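Local coordinates for protein GH5 (Bacteroidetes bacterium AC2a, PDB 4YHE) that hydrolyses cellulose as a family 5 glycoside hydrolase, probably an endoglucanase that cuts internal beta-1,4-glucosidic bonds and is linked with a polysaccharide utilization locus, at residues G30-T35 and P61-G66; M276-F281 and R322-S327; A298-S303 and S336-D341; E138-W143 and N190-D195. All blocks are in the same frame, centred on the assembly; numbering follows the deposited sequence.

In the fold
All four contacts belong to one beta/alpha (TIM) barrel, a closed sheet of eight parallel strands. Along the chain contact 1 comes first and contact 4 second. Contacts 2 and 3 follow, and their segments alternate. Contact 4 joins helices 129-149 and 181-199, which are linked through strand 157-160. Contacts 2 and 3 share helix 304-323: segment 298-303 precedes its start, and segment 322-327 includes its end. Contact 1 joins the short strand 31-32 to the loop after strand 57-60. Contacts 1 and 4 are nearest, with centres 19 Å apart. Contacts 3 and 4 are farthest, at 37 Å. Contacts 1 and 3 join connections that follow barrel strands, while contacts 2 and 4 involve outer helices.

Contact 1 (G30-T35 and P61-G66); sequences GCSYET and PVTWMG
Ser32 meets the 61-66 loop with both its backbone and its side chain. Its OG sits between the backbone N and the carbonyl carbon (chi1 52°), and this turns the hydroxyl onto a backbone oxygen. Ser32 OG donates to Thr63 O at 2.6 Å. It approaches from above the carbonyl plane, 46° out of it. Ser32 N donates to Met65 O at 3.1 Å. The same Met65 O receives a CA-H contact from Cys31 CA at 3.4 Å. Beside the hydroxyl, Ser32 CB rests on Thr63 CB at 3.8 Å. The Thr63 hydroxyl is engaged elsewhere, with Asp25 O and His104 N. Met65 runs extended as far as SD and then bends (chi3 75°), which brings its methyl against the backbone of Gly30. Met65 CE lies 3.9 Å from Gly30 CA. Gly66 has positive phi and no side chain, so its CA can lie 3.2 Å from Gly30 O. Cys31 SG flanks Gly66 CA at 3.9 Å. The contact ties the short strand 31-32, half of a two-stranded hairpin with 27-28, to the loop after barrel strand 57-60. Trp80 of helix 78-93 packs on Ser32 and Val62.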
# COMPACT_ATOMS: atom_id res chain seq x y z
N GLY A 30 -10.65 -1.50 -19.81
CA GLY A 30 -9.25 -1.53 -20.20
C GLY A 30 -8.48 -0.23 -20.17
O GLY A 30 -7.35 -0.15 -20.67
N CYS A 31 -9.04 0.81 -19.57
CA CYS A 31 -8.33 2.07 -19.50
C CYS A 31 -8.58 2.72 -18.15
O CYS A 31 -9.71 2.72 -17.64
CB CYS A 31 -8.79 3.02 -20.62
SG CYS A 31 -7.82 4.54 -20.75
N SER A 32 -7.52 3.26 -17.59
CA SER A 32 -7.63 4.02 -16.34
C SER A 32 -7.98 5.47 -16.62
O SER A 32 -7.62 6.03 -17.67
CB SER A 32 -6.35 3.90 -15.50
OG SER A 32 -5.21 4.23 -16.24
N TYR A 33 -8.75 6.05 -15.70
CA TYR A 33 -9.15 7.45 -15.75
C TYR A 33 -9.29 7.93 -14.30
O TYR A 33 -9.92 7.24 -13.46
CB TYR A 33 -10.51 7.67 -16.46
CG TYR A 33 -10.98 6.61 -17.48
CD1 TYR A 33 -11.60 5.43 -17.06
CD2 TYR A 33 -10.89 6.85 -18.86
CE1 TYR A 33 -12.06 4.50 -17.96
CE2 TYR A 33 -11.36 5.92 -19.78
CZ TYR A 33 -11.94 4.73 -19.32
OH TYR A 33 -12.41 3.77 -20.22
N GLU A 34 -8.74 9.09 -14.00
CA GLU A 34 -8.66 9.55 -12.62
C GLU A 34 -10.04 9.60 -11.96
O GLU A 34 -10.18 9.23 -10.79
CB GLU A 34 -8.01 10.92 -12.55
CG GLU A 34 -7.70 11.31 -11.13
CD GLU A 34 -6.95 12.61 -11.02
OE1 GLU A 34 -6.58 13.18 -12.06
OE2 GLU A 34 -6.76 13.07 -9.88
N THR A 35 -11.05 10.10 -12.69
CA THR A 35 -12.42 10.21 -12.17
C THR A 35 -13.32 8.99 -12.43
O THR A 35 -14.53 9.05 -12.15
CB THR A 35 -13.14 11.46 -12.73
OG1 THR A 35 -13.31 11.35 -14.15
CG2 THR A 35 -12.37 12.73 -12.40
N PRO A 61 -1.44 5.36 -6.10
CA PRO A 61 -1.43 4.14 -6.96
C PRO A 61 -1.81 4.56 -8.37
O PRO A 61 -2.69 5.42 -8.55
CB PRO A 61 -2.53 3.26 -6.33
CG PRO A 61 -3.37 4.18 -5.50
CD PRO A 61 -2.55 5.37 -5.13
N VAL A 62 -1.18 3.96 -9.40
CA VAL A 62 -1.47 4.35 -10.75
C VAL A 62 -1.69 3.09 -11.56
O VAL A 62 -0.86 2.20 -11.52
CB VAL A 62 -0.31 5.12 -11.38
CG1 VAL A 62 -0.63 5.44 -12.83
CG2 VAL A 62 0.01 6.38 -10.57
N THR A 63 -2.80 3.04 -12.29
CA THR A 63 -3.05 1.91 -13.21
C THR A 63 -2.66 2.43 -14.59
O THR A 63 -3.10 3.52 -14.97
CB THR A 63 -4.52 1.53 -13.19
OG1 THR A 63 -4.86 0.94 -11.92
CG2 THR A 63 -4.85 0.51 -14.33
N TRP A 64 -1.82 1.70 -15.31
CA TRP A 64 -1.22 2.20 -16.56
C TRP A 64 -1.98 1.70 -17.81
O TRP A 64 -2.02 2.35 -18.85
CB TRP A 64 0.27 1.89 -16.60
CG TRP A 64 1.02 2.52 -15.46
CD1 TRP A 64 1.20 1.97 -14.21
CD2 TRP A 64 1.66 3.82 -15.40
NE1 TRP A 64 1.90 2.83 -13.41
CE2 TRP A 64 2.20 3.96 -14.11
CE3 TRP A 64 1.82 4.87 -16.32
CZ2 TRP A 64 2.90 5.10 -13.71
CZ3 TRP A 64 2.49 5.98 -15.93
CH2 TRP A 64 3.02 6.11 -14.62
N MET A 65 -2.64 0.58 -17.64
CA MET A 65 -3.49 -0.05 -18.62
C MET A 65 -4.36 0.98 -19.35
O MET A 65 -5.05 1.77 -18.72
CB MET A 65 -4.35 -1.03 -17.80
CG MET A 65 -5.12 -2.05 -18.55
SD MET A 65 -5.96 -3.10 -17.36
CE MET A 65 -7.26 -1.99 -16.85
N GLY A 66 -4.30 0.96 -20.69
CA GLY A 66 -5.03 1.93 -21.54
C GLY A 66 -4.12 3.08 -22.01
O GLY A 66 -4.49 3.78 -22.95

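Contact 2 (M276-F281 and R322-S327); sequences MLNRLF and RDRRIS
Arg324 reaches Asn278 because its CG stands beside the backbone N (chi1 -75°) and its chain then runs extended from CG to NE. Asn278 points its CB away from the other segment, but its CG also lies beside the backbone N (chi1 -78°), which swings the amide back to the guanidinium. Arg324 NE donates to Asn278 OD1 at 2.8 Å, in a nearly straight bond (166° at the hydrogen). The oxygen lies in the guanidinium plane, while NE stands above the amide carbonyl plane. A second, weak bond runs from Arg324 NH2 to the same Asn278 OD1 at 3.3 Å. On its way the arginine chain passes Leu277, with Arg324 CD 3.6 Å from Leu277 CB. Phe281 crosses the arginine at about a right angle. Its ring edge meets the backbone, Phe281 CD1 lying 3.4 Å from Arg324 O. Deeper in, Ile326 CD1 packs on Leu280 CB at 4.3 Å, and Phe293 of strand 291-296 touches both residues. Arg325, with positive phi, is the C-prime residue of a Schellman motif that ends helix 304-323. The turn leads into barrel strand 327-332, so helix 270-285 packs here on a helix-to-strand link of the barrel. The arginine charge meets neutral oxygens: Asn278 OD1 takes NE and NH2, and Ala320 O takes NH1. The guanidinium is thus fixed in rotation without a carboxylate across the contact, and its charge probably polarises the amide carbonyl.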
# COMPACT_ATOMS: atom_id res chain seq x y z
N MET A 276 1.56 -10.86 13.69
CA MET A 276 1.87 -10.61 12.30
C MET A 276 2.94 -9.55 12.20
O MET A 276 3.90 -9.67 11.45
CB MET A 276 0.60 -10.20 11.56
CG MET A 276 0.86 -9.86 10.11
SD MET A 276 1.18 -8.09 9.93
CE MET A 276 -0.52 -7.54 10.10
N LEU A 277 2.80 -8.51 13.01
CA LEU A 277 3.79 -7.45 13.00
C LEU A 277 5.13 -7.96 13.47
O LEU A 277 6.16 -7.55 12.95
CB LEU A 277 3.32 -6.27 13.85
CG LEU A 277 2.06 -5.51 13.38
CD1 LEU A 277 1.64 -4.50 14.43
CD2 LEU A 277 2.29 -4.83 12.03
N ASN A 278 5.13 -8.83 14.49
CA ASN A 278 6.36 -9.41 15.00
C ASN A 278 7.13 -10.18 13.95
O ASN A 278 8.36 -10.10 13.88
CB ASN A 278 6.08 -10.30 16.20
CG ASN A 278 5.86 -9.50 17.48
OD1 ASN A 278 6.32 -8.37 17.59
ND2 ASN A 278 5.09 -10.05 18.42
N ARG A 279 6.41 -10.90 13.09
CA ARG A 279 7.08 -11.62 12.02
C ARG A 279 7.80 -10.70 11.03
O ARG A 279 8.90 -10.98 10.62
CB ARG A 279 6.08 -12.59 11.35
CG ARG A 279 5.70 -13.68 12.35
CD ARG A 279 4.92 -14.83 11.74
NE ARG A 279 3.57 -14.47 11.40
CZ ARG A 279 2.53 -14.42 12.24
NH1 ARG A 279 2.66 -14.67 13.52
NH2 ARG A 279 1.33 -14.11 11.75
N LEU A 280 7.19 -9.56 10.73
CA LEU A 280 7.80 -8.55 9.89
C LEU A 280 8.99 -7.87 10.58
O LEU A 280 10.02 -7.58 10.00
CB LEU A 280 6.75 -7.50 9.57
CG LEU A 280 5.61 -7.95 8.63
CD1 LEU A 280 4.56 -6.84 8.55
CD2 LEU A 280 6.18 -8.28 7.26
N PHE A 281 8.79 -7.59 11.84
CA PHE A 281 9.87 -7.00 12.61
C PHE A 281 11.09 -7.90 12.62
O PHE A 281 12.17 -7.47 12.26
CB PHE A 281 9.42 -6.68 14.00
CG PHE A 281 10.53 -6.11 14.85
CD1 PHE A 281 10.83 -4.75 14.80
CD2 PHE A 281 11.29 -6.93 15.65
CE1 PHE A 281 11.85 -4.22 15.55
CE2 PHE A 281 12.33 -6.41 16.42
CZ PHE A 281 12.61 -5.06 16.36
N ARG A 322 4.56 1.63 15.09
CA ARG A 322 5.59 2.56 15.53
C ARG A 322 6.65 1.85 16.38
O ARG A 322 7.84 2.01 16.14
CB ARG A 322 4.95 3.68 16.33
CG ARG A 322 5.91 4.57 17.09
CD ARG A 322 6.81 5.39 16.18
NE ARG A 322 7.85 6.09 16.95
CZ ARG A 322 7.66 7.20 17.66
NH1 ARG A 322 6.49 7.82 17.71
NH2 ARG A 322 8.69 7.70 18.34
N ASP A 323 6.19 1.06 17.34
CA ASP A 323 7.10 0.35 18.26
C ASP A 323 8.01 -0.63 17.55
O ASP A 323 9.08 -0.94 18.04
CB ASP A 323 6.31 -0.34 19.37
CG ASP A 323 5.70 0.65 20.35
OD1 ASP A 323 6.12 1.81 20.36
OD2 ASP A 323 4.77 0.28 21.09
N ARG A 324 7.58 -1.11 16.37
CA ARG A 324 8.37 -1.96 15.50
C ARG A 324 9.04 -1.22 14.35
O ARG A 324 9.61 -1.85 13.46
CB ARG A 324 7.46 -3.10 15.00
CG ARG A 324 7.20 -4.13 16.07
CD ARG A 324 5.91 -4.93 15.96
NE ARG A 324 5.72 -5.68 17.19
CZ ARG A 324 5.28 -5.16 18.34
NH1 ARG A 324 4.89 -3.89 18.41
NH2 ARG A 324 5.19 -5.93 19.42
N ARG A 325 9.01 0.11 14.37
CA ARG A 325 9.66 0.94 13.33
C ARG A 325 9.08 0.75 11.92
O ARG A 325 9.78 0.89 10.92
CB ARG A 325 11.18 0.71 13.35
CG ARG A 325 11.73 0.98 14.75
CD ARG A 325 13.23 0.90 14.86
NE ARG A 325 13.53 1.07 16.28
CZ ARG A 325 14.65 1.60 16.78
NH1 ARG A 325 15.63 2.01 15.99
NH2 ARG A 325 14.76 1.70 18.11
N ILE A 326 7.80 0.46 11.90
CA ILE A 326 7.04 0.23 10.67
C ILE A 326 6.11 1.44 10.42
O ILE A 326 5.38 1.88 11.30
CB ILE A 326 6.23 -1.05 10.80
CG1 ILE A 326 7.19 -2.25 10.87
CG2 ILE A 326 5.30 -1.24 9.58
CD1 ILE A 326 6.46 -3.54 11.20
N SER A 327 6.19 1.95 9.20
CA SER A 327 5.29 2.98 8.71
C SER A 327 4.09 2.36 7.98
O SER A 327 4.13 1.16 7.57
CB SER A 327 6.04 3.90 7.76
OG SER A 327 6.66 3.19 6.69

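Contact 3 (A298-S303 and S336-D341); sequences AVRRAS and SKAGND
Ser336 O is gripped by two nitrogens of one guanidinium group. Arg300 NH2 donates to Ser336 O at 2.9 Å, in the carbonyl plane. Arg300 NE adds a weak bond to Ser336 O at 3.1 Å. The arginine starts out extended and bends at chi3 (71°), which turns the guanidinium toward the 336-341 loop. Ala338 CB lies over one face of the group, offset toward its rim. Water 1 sits at the guanidinium edge. It accepts weakly from Arg300 NE, and the oxygen of water 1 lies 2.7 Å from Lys337 O. The two segments are loops that follow strands 291-296 and 327-332, the last two of the TIM barrel. They therefore lie at the C-terminal end of the strands, the end where barrels of this family carry their active site. A backbone bond joins them: Gly339 N donates to Arg300 O at 2.8 Å, in an almost straight bond (169°). Next to it, Val299 faces the other loop, and Gly339 O is set against its branch point, 3.2 Å from Val299 CB. Both valine methyls also touch this oxygen. At the outer edge Ala302 CB meets Ala338 CB at 3.9 Å. Lys337 folds back on its own loop, where Lys337 NZ donates to Asn340 O at 2.7 Å and to Ala338 O at 2.9 Å.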
# COMPACT_ATOMS: atom_id res chain seq x y z
N ALA A 298 -9.58 0.01 8.09
CA ALA A 298 -10.83 -0.59 8.50
C ALA A 298 -11.93 0.38 8.12
O ALA A 298 -11.82 1.62 8.34
CB ALA A 298 -10.86 -0.83 10.01
N VAL A 299 -13.04 -0.17 7.64
CA VAL A 299 -14.16 0.65 7.23
C VAL A 299 -14.87 1.38 8.37
O VAL A 299 -14.79 1.01 9.54
CB VAL A 299 -15.19 -0.12 6.39
CG1 VAL A 299 -14.51 -0.67 5.14
CG2 VAL A 299 -15.91 -1.20 7.19
N ARG A 300 -15.55 2.44 7.98
CA ARG A 300 -16.34 3.26 8.88
C ARG A 300 -17.59 2.51 9.33
O ARG A 300 -18.11 1.64 8.62
CB ARG A 300 -16.75 4.56 8.16
CG ARG A 300 -17.40 5.62 9.06
CD ARG A 300 -17.74 6.89 8.31
NE ARG A 300 -18.86 6.74 7.38
CZ ARG A 300 -20.14 6.80 7.73
NH1 ARG A 300 -20.50 6.94 9.01
NH2 ARG A 300 -21.07 6.70 6.81
N ARG A 301 -18.09 2.88 10.50
CA ARG A 301 -19.32 2.28 11.03
C ARG A 301 -20.44 3.29 11.21
O ARG A 301 -20.19 4.45 11.56
CB ARG A 301 -19.01 1.64 12.39
CG ARG A 301 -17.74 0.83 12.41
CD ARG A 301 -17.81 -0.43 11.56
NE ARG A 301 -16.49 -0.74 11.02
CZ ARG A 301 -15.98 -1.96 10.84
NH1 ARG A 301 -16.66 -3.06 11.17
NH2 ARG A 301 -14.77 -2.09 10.34
N ALA A 302 -21.68 2.83 11.07
CA ALA A 302 -22.85 3.73 11.26
C ALA A 302 -23.12 4.14 12.73
O ALA A 302 -23.40 5.30 13.03
CB ALA A 302 -24.09 3.13 10.61
N SER A 303 -22.96 3.19 13.64
CA SER A 303 -23.19 3.42 15.06
C SER A 303 -21.99 4.07 15.73
O SER A 303 -20.85 3.72 15.44
CB SER A 303 -23.56 2.07 15.73
OG SER A 303 -22.72 1.72 16.82
N SER A 336 -17.83 7.64 1.26
CA SER A 336 -18.29 8.13 2.56
C SER A 336 -19.24 7.17 3.30
O SER A 336 -19.58 7.41 4.43
CB SER A 336 -18.97 9.50 2.41
OG SER A 336 -20.14 9.34 1.64
N LYS A 337 -19.61 6.06 2.69
CA LYS A 337 -20.52 5.12 3.33
C LYS A 337 -19.97 4.41 4.58
O LYS A 337 -18.76 4.39 4.84
CB LYS A 337 -20.97 4.05 2.31
CG LYS A 337 -19.96 2.96 2.07
CD LYS A 337 -20.33 2.13 0.85
CE LYS A 337 -21.52 1.20 1.08
NZ LYS A 337 -21.29 0.19 2.15
N ALA A 338 -20.89 3.82 5.34
CA ALA A 338 -20.56 2.95 6.45
C ALA A 338 -20.51 1.54 5.88
O ALA A 338 -21.13 1.27 4.88
CB ALA A 338 -21.62 3.03 7.54
N GLY A 339 -19.77 0.66 6.54
CA GLY A 339 -19.69 -0.74 6.11
C GLY A 339 -18.75 -0.94 4.95
O GLY A 339 -17.87 -0.14 4.67
N ASN A 340 -18.97 -2.04 4.24
CA ASN A 340 -18.17 -2.46 3.12
C ASN A 340 -17.82 -1.32 2.16
O ASN A 340 -18.71 -0.58 1.73
CB ASN A 340 -18.97 -3.55 2.36
CG ASN A 340 -18.14 -4.31 1.40
OD1 ASN A 340 -17.43 -5.24 1.79
ND2 ASN A 340 -18.23 -3.96 0.13
N ASP A 341 -16.53 -1.17 1.88
CA ASP A 341 -15.90 -0.10 1.06
C ASP A 341 -15.94 1.32 1.59
O ASP A 341 -15.54 2.25 0.90
CB ASP A 341 -16.37 -0.15 -0.39
CG ASP A 341 -15.44 -0.96 -1.23
OD1 ASP A 341 -14.20 -0.65 -1.28
OD2 ASP A 341 -15.94 -1.96 -1.76
O HOH W 1 -16.65 6.13 4.96

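Contact 4 (E138-W143 and N190-D195); sequences ELTMIW and NQVCVD
Leu139 and Trp143 close on Cys193 where two helices of the TIM barrel's outer layer pack together. Helices 129-149 and 181-199 come before and after strand 157-160. Their short segments run in roughly the same direction, with a crossing angle of -31° and axes 8.6 Å apart at closest approach. The tight part is the inner one. Cys193 SG stands beside its backbone N (chi1 -65°), which brings the sulfur against both Leu139 and Trp143. Cys193 SG lies 3.5 Å from Trp143 CD1, a sulfur-aromatic contact that meets the indole obliquely. Cys193 SG also touches Leu139 CD2 at 3.9 Å. The indole is held from beyond the contact too: Trp143 NE1 is hydrogen-bonded to Thr161 O, and Phe159 of strand 157-160 meets the ring. The outer part is more polar, with a water between the helices, though one approach there is close. Val192 still points toward the facing helix, and its CG1 lies 4.3 Å from Leu139 CB. The same methyl presses on a hydroxyl, with Val192 CG1 3.2 Å from Thr140 OG1. That hydroxyl also bonds to Lys136 O, one turn earlier in its own helix. A water takes over where the side chains part. The oxygen of water 2 lies 2.9 Å from Thr140 OG1 and 2.7 Å from Val192 O, and the water donates to both.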
# COMPACT_ATOMS: atom_id res chain seq x y z
N GLU A 138 7.70 -5.73 -20.94
CA GLU A 138 6.76 -4.61 -20.71
C GLU A 138 7.08 -3.90 -19.39
O GLU A 138 7.17 -2.67 -19.35
CB GLU A 138 5.30 -5.09 -20.81
CG GLU A 138 4.27 -3.97 -20.70
CD GLU A 138 2.87 -4.30 -21.23
OE1 GLU A 138 2.61 -5.43 -21.77
OE2 GLU A 138 2.01 -3.38 -21.13
N LEU A 139 7.33 -4.69 -18.34
CA LEU A 139 7.71 -4.14 -17.03
C LEU A 139 8.97 -3.30 -17.12
O LEU A 139 9.05 -2.21 -16.56
CB LEU A 139 7.89 -5.27 -15.98
CG LEU A 139 6.62 -5.87 -15.33
CD1 LEU A 139 6.97 -7.10 -14.52
CD2 LEU A 139 5.90 -4.85 -14.45
N THR A 140 9.96 -3.82 -17.83
CA THR A 140 11.19 -3.10 -18.04
C THR A 140 10.95 -1.77 -18.79
O THR A 140 11.42 -0.71 -18.36
CB THR A 140 12.23 -3.97 -18.79
OG1 THR A 140 12.49 -5.17 -18.02
CG2 THR A 140 13.50 -3.22 -19.00
N MET A 141 10.23 -1.82 -19.91
CA MET A 141 9.97 -0.58 -20.67
C MET A 141 9.18 0.46 -19.86
O MET A 141 9.44 1.68 -19.95
CB MET A 141 9.22 -0.93 -21.96
CG MET A 141 10.06 -1.75 -22.95
SD MET A 141 11.60 -0.92 -23.45
CE MET A 141 12.85 -1.42 -22.28
N ILE A 142 8.23 -0.01 -19.06
CA ILE A 142 7.42 0.88 -18.27
C ILE A 142 8.24 1.54 -17.18
O ILE A 142 8.26 2.78 -17.07
CB ILE A 142 6.17 0.18 -17.70
CG1 ILE A 142 5.20 -0.13 -18.84
CG2 ILE A 142 5.50 1.08 -16.66
CD1 ILE A 142 3.97 -0.88 -18.39
N TRP A 143 8.94 0.74 -16.39
CA TRP A 143 9.75 1.30 -15.32
C TRP A 143 10.91 2.18 -15.83
O TRP A 143 11.30 3.15 -15.19
CB TRP A 143 10.22 0.21 -14.33
CG TRP A 143 9.18 -0.03 -13.27
CD1 TRP A 143 8.50 -1.20 -13.02
CD2 TRP A 143 8.70 0.92 -12.32
NE1 TRP A 143 7.67 -1.04 -11.97
CE2 TRP A 143 7.73 0.25 -11.53
CE3 TRP A 143 8.98 2.27 -12.07
CZ2 TRP A 143 7.02 0.89 -10.51
CZ3 TRP A 143 8.30 2.90 -11.02
CH2 TRP A 143 7.32 2.21 -10.26
N ASN A 190 9.96 -8.78 -9.54
CA ASN A 190 10.53 -7.71 -8.72
C ASN A 190 11.98 -7.43 -9.11
O ASN A 190 12.41 -6.27 -9.13
CB ASN A 190 10.46 -7.99 -7.22
CG ASN A 190 9.08 -7.70 -6.60
OD1 ASN A 190 8.32 -6.84 -7.07
ND2 ASN A 190 8.76 -8.44 -5.55
N GLN A 191 12.75 -8.49 -9.43
CA GLN A 191 14.14 -8.28 -9.87
C GLN A 191 14.20 -7.43 -11.14
O GLN A 191 14.98 -6.48 -11.23
CB GLN A 191 14.84 -9.63 -10.10
CG GLN A 191 16.32 -9.54 -10.43
CD GLN A 191 17.12 -8.99 -9.28
OE1 GLN A 191 17.24 -9.63 -8.24
NE2 GLN A 191 17.68 -7.81 -9.46
N VAL A 192 13.38 -7.80 -12.11
CA VAL A 192 13.28 -7.08 -13.38
C VAL A 192 12.89 -5.59 -13.19
O VAL A 192 13.47 -4.71 -13.80
CB VAL A 192 12.32 -7.84 -14.32
CG1 VAL A 192 11.75 -6.96 -15.42
CG2 VAL A 192 13.07 -9.04 -14.92
N CYS A 193 11.95 -5.32 -12.27
CA CYS A 193 11.55 -3.94 -11.99
C CYS A 193 12.70 -3.15 -11.38
O CYS A 193 12.98 -2.04 -11.82
CB CYS A 193 10.29 -3.88 -11.11
SG CYS A 193 8.83 -4.55 -11.94
N VAL A 194 13.37 -3.73 -10.37
CA VAL A 194 14.52 -3.09 -9.74
C VAL A 194 15.63 -2.82 -10.80
O VAL A 194 16.16 -1.72 -10.87
CB VAL A 194 15.07 -3.95 -8.57
CG1 VAL A 194 16.39 -3.40 -8.06
CG2 VAL A 194 14.06 -4.01 -7.44
N ASP A 195 15.93 -3.80 -11.64
CA ASP A 195 16.94 -3.64 -12.68
C ASP A 195 16.60 -2.40 -13.55
O ASP A 195 17.42 -1.50 -13.72
CB ASP A 195 17.01 -4.89 -13.57
CG ASP A 195 17.62 -6.12 -12.86
OD1 ASP A 195 18.19 -6.02 -11.74
OD2 ASP A 195 17.50 -7.20 -13.45
O HOH W 2 14.70 -4.94 -16.22